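PDB 4W88: xyloglucan-specific endo-beta-1,4-glucanase from Uncultured bacterium, which hydrolyses the beta-1,4-linked glucan backbone of xyloglucan as a family 5 glycoside hydrolase, cutting within the chain. Local coordinates for residues 57-62 with 99-104; 119-124 with 170-175. The protein carries 1 engineered substitution. One frame throughout, in Å; residues are numbered along the deposited sequence.

Both contacts belong to one (beta/alpha)8 barrel of glycoside hydrolase family 5, and they sit in its two concentric layers. Contact 1 joins the neighbouring parallel strands 57-60 and 97-101 of the inner barrel and the loops that follow them; contact 2 joins the neighbouring helices 117-134 and 164-182 of the outer ring. Their centres lie about 18 Å apart and their nearest atoms about 5 Å, without touching. Along the chain they come in series: helix 117-134 follows strand 97-101, and strand 142-145 separates the two helices. His103 of contact 1 reaches the bound TRIS, whereas contact 2 is packing in the outer layer.

Contact 1. Residues 57-62 with 99-104; sequences AIRIPV and ILDTHH
Asp101 OD2 meets two groups, His103 of its own segment and Arg59 of the neighbouring strand: His103 ND1 donates to it at 2.7 Å, in the ring plane and onto its syn lone pair, and Arg59 NH2 lies 3.4 Å away. The latter is a salt bridge of charge alone, since the oxygen sits over a face of the guanidinium, with the two planes 76° apart. The setting is a parallel beta-alpha-beta unit of the TIM barrel, joined across helix 78-92. Within the strands, Ile99 N donates to Ile58 O and Ile60 N to Ile99 O, both at 2.8 Å. The other carboxylate oxygen, Asp101 OD1, receives Val62 N at 3.0 Å, so one carboxylate links Val62 and His103, in the loops that follow the two strands. The extended Arg59 chain, CG anti to the backbone N (chi1 178°), carries its guanidinium to Glu145, Glu271, Asn17 and Asn148, which probably hold it rigid. The His103 ring is fixed by its bond to Asp101 and, through NE2, reaches the bound TRIS. Toward helix 78-92, Val62 CG2 packs on Leu100 CD1 at 3.6 Å. Over one face of the His103 ring sits Pro61 CB, a CH-pi contact 3.6 Å from the centroid.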
loop_
_atom_site.group_PDB
_atom_site.type_symbol
_atom_site.label_atom_id
_atom_site.label_comp_id
_atom_site.label_asym_id
_atom_site.label_seq_id
_atom_site.Cartn_x
_atom_site.Cartn_y
_atom_site.Cartn_z
ATOM N N ALA A 57 -11.017 3.859 -5.019
ATOM C CA ALA A 57 -10.022 2.814 -4.966
ATOM C C ALA A 57 -9.718 2.588 -3.506
ATOM O O ALA A 57 -9.612 3.542 -2.698
ATOM C CB ALA A 57 -8.775 3.254 -5.719
ATOM N N ILE A 58 -9.557 1.327 -3.156
ATOM C CA ILE A 58 -9.311 0.903 -1.756
ATOM C C ILE A 58 -8.126 -0.073 -1.768
ATOM O O ILE A 58 -8.083 -1.028 -2.547
ATOM C CB ILE A 58 -10.570 0.249 -1.096
ATOM C CG1 ILE A 58 -10.328 -0.089 0.361
ATOM C CG2 ILE A 58 -11.108 -0.955 -1.893
ATOM C CD1 ILE A 58 -11.606 -0.453 1.110
ATOM N N ARG A 59 -7.195 0.167 -0.841
ATOM C CA ARG A 59 -6.119 -0.746 -0.542
ATOM C C ARG A 59 -6.549 -1.492 0.766
ATOM O O ARG A 59 -6.936 -0.851 1.759
ATOM C CB ARG A 59 -4.780 -0.050 -0.433
ATOM C CG ARG A 59 -3.634 -0.982 -0.062
ATOM C CD ARG A 59 -2.345 -0.214 -0.355
ATOM N NE ARG A 59 -1.036 -0.845 -0.164
ATOM C CZ ARG A 59 -0.284 -0.720 0.907
ATOM N NH1 ARG A 59 -0.712 -0.159 2.015
ATOM N NH2 ARG A 59 0.973 -1.115 0.816
ATOM N N ILE A 60 -6.477 -2.837 0.696
ATOM C CA ILE A 60 -6.851 -3.711 1.779
ATOM C C ILE A 60 -5.599 -4.395 2.234
ATOM O O ILE A 60 -5.154 -5.428 1.668
ATOM C CB ILE A 60 -7.884 -4.739 1.311
ATOM C CG1 ILE A 60 -9.150 -4.009 0.766
ATOM C CG2 ILE A 60 -8.283 -5.685 2.441
ATOM C CD1 ILE A 60 -10.163 -4.829 0.013
ATOM N N PRO A 61 -4.935 -3.789 3.225
ATOM C CA PRO A 61 -3.721 -4.436 3.732
ATOM C C PRO A 61 -4.085 -5.638 4.574
ATOM O O PRO A 61 -4.997 -5.582 5.395
ATOM C CB PRO A 61 -3.091 -3.349 4.568
ATOM C CG PRO A 61 -4.199 -2.438 4.944
ATOM C CD PRO A 61 -5.203 -2.494 3.854
ATOM N N VAL A 62 -3.331 -6.712 4.385
ATOM C CA VAL A 62 -3.612 -7.961 5.065
ATOM C C VAL A 62 -2.304 -8.582 5.577
ATOM O O VAL A 62 -1.357 -8.732 4.807
ATOM C CB VAL A 62 -4.288 -8.986 4.182
ATOM C CG1 VAL A 62 -4.656 -10.208 4.969
ATOM C CG2 VAL A 62 -5.556 -8.428 3.549
ATOM N N ILE A 99 -6.587 -2.785 -4.204
ATOM C CA ILE A 99 -5.301 -3.419 -4.010
ATOM C C ILE A 99 -5.361 -4.318 -2.821
ATOM O O ILE A 99 -5.693 -3.889 -1.748
ATOM C CB ILE A 99 -4.143 -2.405 -3.838
ATOM C CG1 ILE A 99 -3.987 -1.512 -5.075
ATOM C CG2 ILE A 99 -2.862 -3.098 -3.413
ATOM C CD1 ILE A 99 -2.985 -0.360 -4.834
ATOM N N LEU A 100 -5.000 -5.574 -3.053
ATOM C CA LEU A 100 -4.763 -6.566 -1.997
ATOM C C LEU A 100 -3.241 -6.750 -1.817
ATOM O O LEU A 100 -2.547 -7.051 -2.789
ATOM C CB LEU A 100 -5.317 -7.921 -2.397
ATOM C CG LEU A 100 -5.146 -9.057 -1.412
ATOM C CD1 LEU A 100 -5.811 -8.787 -0.071
ATOM C CD2 LEU A 100 -5.636 -10.355 -2.086
ATOM N N ASP A 101 -2.726 -6.541 -0.599
ATOM C CA ASP A 101 -1.327 -6.790 -0.347
ATOM C C ASP A 101 -1.075 -7.960 0.609
ATOM O O ASP A 101 -2.029 -8.599 1.081
ATOM C CB ASP A 101 -0.597 -5.524 0.121
ATOM C CG ASP A 101 -0.712 -5.198 1.616
ATOM O OD1 ASP A 101 -1.242 -5.975 2.388
ATOM O OD2 ASP A 101 -0.120 -4.081 1.988
ATOM N N THR A 102 0.207 -8.246 0.852
ATOM C CA THR A 102 0.625 -8.823 2.138
ATOM C C THR A 102 1.257 -7.647 2.907
ATOM O O THR A 102 1.848 -6.735 2.301
ATOM C CB THR A 102 1.609 -9.994 1.996
ATOM O OG1 THR A 102 2.955 -9.560 1.623
ATOM C CG2 THR A 102 1.110 -11.051 1.067
ATOM N N HIS A 103 1.194 -7.692 4.230
ATOM C CA HIS A 103 1.438 -6.516 5.015
ATOM C C HIS A 103 2.547 -6.736 6.075
ATOM O O HIS A 103 3.721 -6.737 5.679
ATOM C CB HIS A 103 0.153 -5.861 5.524
ATOM C CG HIS A 103 0.295 -4.373 5.655
ATOM N ND1 HIS A 103 0.231 -3.526 4.558
ATOM C CD2 HIS A 103 0.478 -3.573 6.735
ATOM C CE1 HIS A 103 0.385 -2.280 4.973
ATOM N NE2 HIS A 103 0.537 -2.288 6.280
ATOM N N HIS A 104 2.208 -6.930 7.349
ATOM C CA HIS A 104 3.219 -6.967 8.412
ATOM C C HIS A 104 3.888 -8.357 8.513
ATOM O O HIS A 104 4.225 -8.843 9.628
ATOM C CB HIS A 104 2.620 -6.577 9.762
ATOM C CG HIS A 104 2.276 -5.111 9.848
ATOM N ND1 HIS A 104 3.175 -4.088 9.508
ATOM C CD2 HIS A 104 1.119 -4.499 10.220
ATOM C CE1 HIS A 104 2.576 -2.937 9.705
ATOM N NE2 HIS A 104 1.337 -3.161 10.128
#

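Contact 2. Residues 119-124 with 170-175; sequences ALCEEL and INAMNK
Leu120, Cys121 and Leu124 meet Ala172 and Met173 without any ring, side-chain amide, carboxylate or guanidinium between them, so neither face nor edge of such a group takes part. This is helix-on-helix packing in the outer layer of the TIM barrel, between helices 117-134 and 164-182. The two segments run nearly parallel, their axes 9.3 Å apart at a crossing angle of -27°. Met173, present as selenomethionine, gives the largest single share of the buried surface; its side chain reaches across to the other helix and touches it along its length. Near its root, Met173 CB lies 4.1 Å from Leu124 CD2; a step farther, Met173 CG faces Cys121 SG at 4.0 Å. Its end then bends at chi3 (80°), which brings Met173 CE to 3.8 Å from Leu120 CB. With CG anti to its own backbone N (chi1 -173°), Leu124 sends CD2 to the partner helix, 3.4 Å from Met173 O. On the other flank Cys121 SG lies 4.2 Å from Ala172 CB. The same strip goes on beyond the segment, with Leu120 on Leu169, Cys121 on Ala176 and Leu124 on Phe177. Carbon, sulfur and selenium do most of the touching, beside the carbonyl oxygens of Ala172 and Met173, so the contact probably rests on dispersion and apolar burial, with shape fit rather than directed bonds setting how these segments lie.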
loop_
_atom_site.group_PDB
_atom_site.type_symbol
_atom_site.label_atom_id
_atom_site.label_comp_id
_atom_site.label_asym_id
_atom_site.label_seq_id
_atom_site.Cartn_x
_atom_site.Cartn_y
_atom_site.Cartn_z
ATOM N N ALA A 119 14.240 -19.614 1.183
ATOM C CA ALA A 119 13.113 -19.729 2.072
ATOM C C ALA A 119 12.162 -18.560 1.934
ATOM O O ALA A 119 10.936 -18.739 2.011
ATOM C CB ALA A 119 13.565 -19.810 3.531
ATOM N N LEU A 120 12.716 -17.363 1.754
ATOM C CA LEU A 120 11.896 -16.141 1.564
ATOM C C LEU A 120 11.075 -16.141 0.281
ATOM O O LEU A 120 9.835 -15.912 0.311
ATOM C CB LEU A 120 12.753 -14.863 1.587
ATOM C CG LEU A 120 13.368 -14.575 2.977
ATOM C CD1 LEU A 120 14.501 -13.569 2.882
ATOM C CD2 LEU A 120 12.387 -14.112 4.061
ATOM N N CYS A 121 11.736 -16.462 -0.822
ATOM C CA CYS A 121 11.075 -16.546 -2.074
ATOM C C CYS A 121 9.963 -17.606 -2.082
ATOM O O CYS A 121 8.886 -17.378 -2.677
ATOM C CB CYS A 121 12.079 -16.837 -3.216
ATOM S SG CYS A 121 12.982 -15.376 -3.719
ATOM N N GLU A 122 10.279 -18.756 -1.496
ATOM C CA GLU A 122 9.388 -19.881 -1.512
ATOM C C GLU A 122 8.130 -19.590 -0.674
ATOM O O GLU A 122 6.976 -19.921 -1.105
ATOM C CB GLU A 122 10.089 -21.154 -1.019
ATOM C CG GLU A 122 11.104 -21.615 -2.036
ATOM C CD GLU A 122 12.031 -22.699 -1.558
ATOM O OE1 GLU A 122 11.719 -23.462 -0.630
ATOM O OE2 GLU A 122 13.068 -22.835 -2.289
ATOM N N GLU A 123 8.346 -18.954 0.478
ATOM C CA GLU A 123 7.193 -18.600 1.329
ATOM C C GLU A 123 6.290 -17.562 0.590
ATOM O O GLU A 123 5.070 -17.710 0.557
ATOM C CB GLU A 123 7.566 -18.128 2.732
ATOM C CG GLU A 123 6.332 -17.766 3.525
ATOM C CD GLU A 123 6.458 -17.774 5.052
ATOM O OE1 GLU A 123 5.411 -17.629 5.729
ATOM O OE2 GLU A 123 7.588 -17.948 5.551
ATOM N N LEU A 124 6.900 -16.516 0.054
ATOM C CA LEU A 124 6.126 -15.492 -0.675
ATOM C C LEU A 124 5.307 -16.100 -1.816
ATOM O O LEU A 124 4.128 -15.790 -1.992
ATOM C CB LEU A 124 7.059 -14.414 -1.211
ATOM C CG LEU A 124 6.419 -13.173 -1.859
ATOM C CD1 LEU A 124 5.581 -12.383 -0.877
ATOM C CD2 LEU A 124 7.413 -12.248 -2.509
ATOM N N ILE A 170 15.394 -8.125 -2.900
ATOM C CA ILE A 170 14.055 -7.558 -3.204
ATOM C C ILE A 170 13.716 -7.851 -4.657
ATOM O O ILE A 170 12.603 -8.279 -4.990
ATOM C CB ILE A 170 13.986 -6.079 -2.948
ATOM C CG1 ILE A 170 14.070 -5.844 -1.418
ATOM C CG2 ILE A 170 12.666 -5.524 -3.526
ATOM C CD1 ILE A 170 13.088 -6.538 -0.478
ATOM N N ASN A 171 14.699 -7.653 -5.534
ATOM C CA ASN A 171 14.442 -7.972 -6.947
ATOM C C ASN A 171 14.044 -9.460 -7.181
ATOM O O ASN A 171 13.124 -9.729 -7.974
ATOM C CB ASN A 171 15.600 -7.587 -7.912
ATOM C CG ASN A 171 15.852 -6.110 -7.946
ATOM O OD1 ASN A 171 14.943 -5.290 -7.819
ATOM N ND2 ASN A 171 17.120 -5.748 -8.053
ATOM N N ALA A 172 14.736 -10.375 -6.500
ATOM C CA ALA A 172 14.410 -11.789 -6.578
ATOM C C ALA A 172 13.004 -12.076 -6.037
ATOM O O ALA A 172 12.243 -12.808 -6.610
ATOM C CB ALA A 172 15.433 -12.602 -5.801
HETATM N N MSE A 173 12.641 -11.407 -4.963
HETATM C CA MSE A 173 11.335 -11.612 -4.305
HETATM C C MSE A 173 10.223 -11.078 -5.223
HETATM O O MSE A 173 9.178 -11.700 -5.345
HETATM C CB MSE A 173 11.254 -11.013 -2.868
HETATM C CG MSE A 173 12.190 -11.830 -1.972
HETATM SE SE MSE A 173 12.115 -11.187 -0.115
HETATM C CE MSE A 173 10.444 -12.078 0.437
ATOM N N ASN A 174 10.425 -9.894 -5.813
ATOM C CA ASN A 174 9.434 -9.310 -6.766
ATOM C C ASN A 174 9.171 -10.350 -7.886
ATOM O O ASN A 174 8.029 -10.558 -8.303
ATOM C CB ASN A 174 9.916 -7.972 -7.359
ATOM C CG ASN A 174 9.738 -6.805 -6.409
ATOM O OD1 ASN A 174 8.850 -6.815 -5.520
ATOM N ND2 ASN A 174 10.580 -5.789 -6.574
ATOM N N LYS A 175 10.247 -10.957 -8.407
ATOM C CA LYS A 175 10.124 -11.954 -9.486
ATOM C C LYS A 175 9.368 -13.164 -9.045
ATOM O O LYS A 175 8.588 -13.717 -9.810
ATOM C CB LYS A 175 11.479 -12.450 -10.072
ATOM C CG LYS A 175 12.319 -11.407 -10.577
ATOM C CD LYS A 175 13.372 -11.953 -11.528
ATOM C CE LYS A 175 14.632 -11.171 -11.248
ATOM N NZ LYS A 175 15.683 -11.293 -12.286
#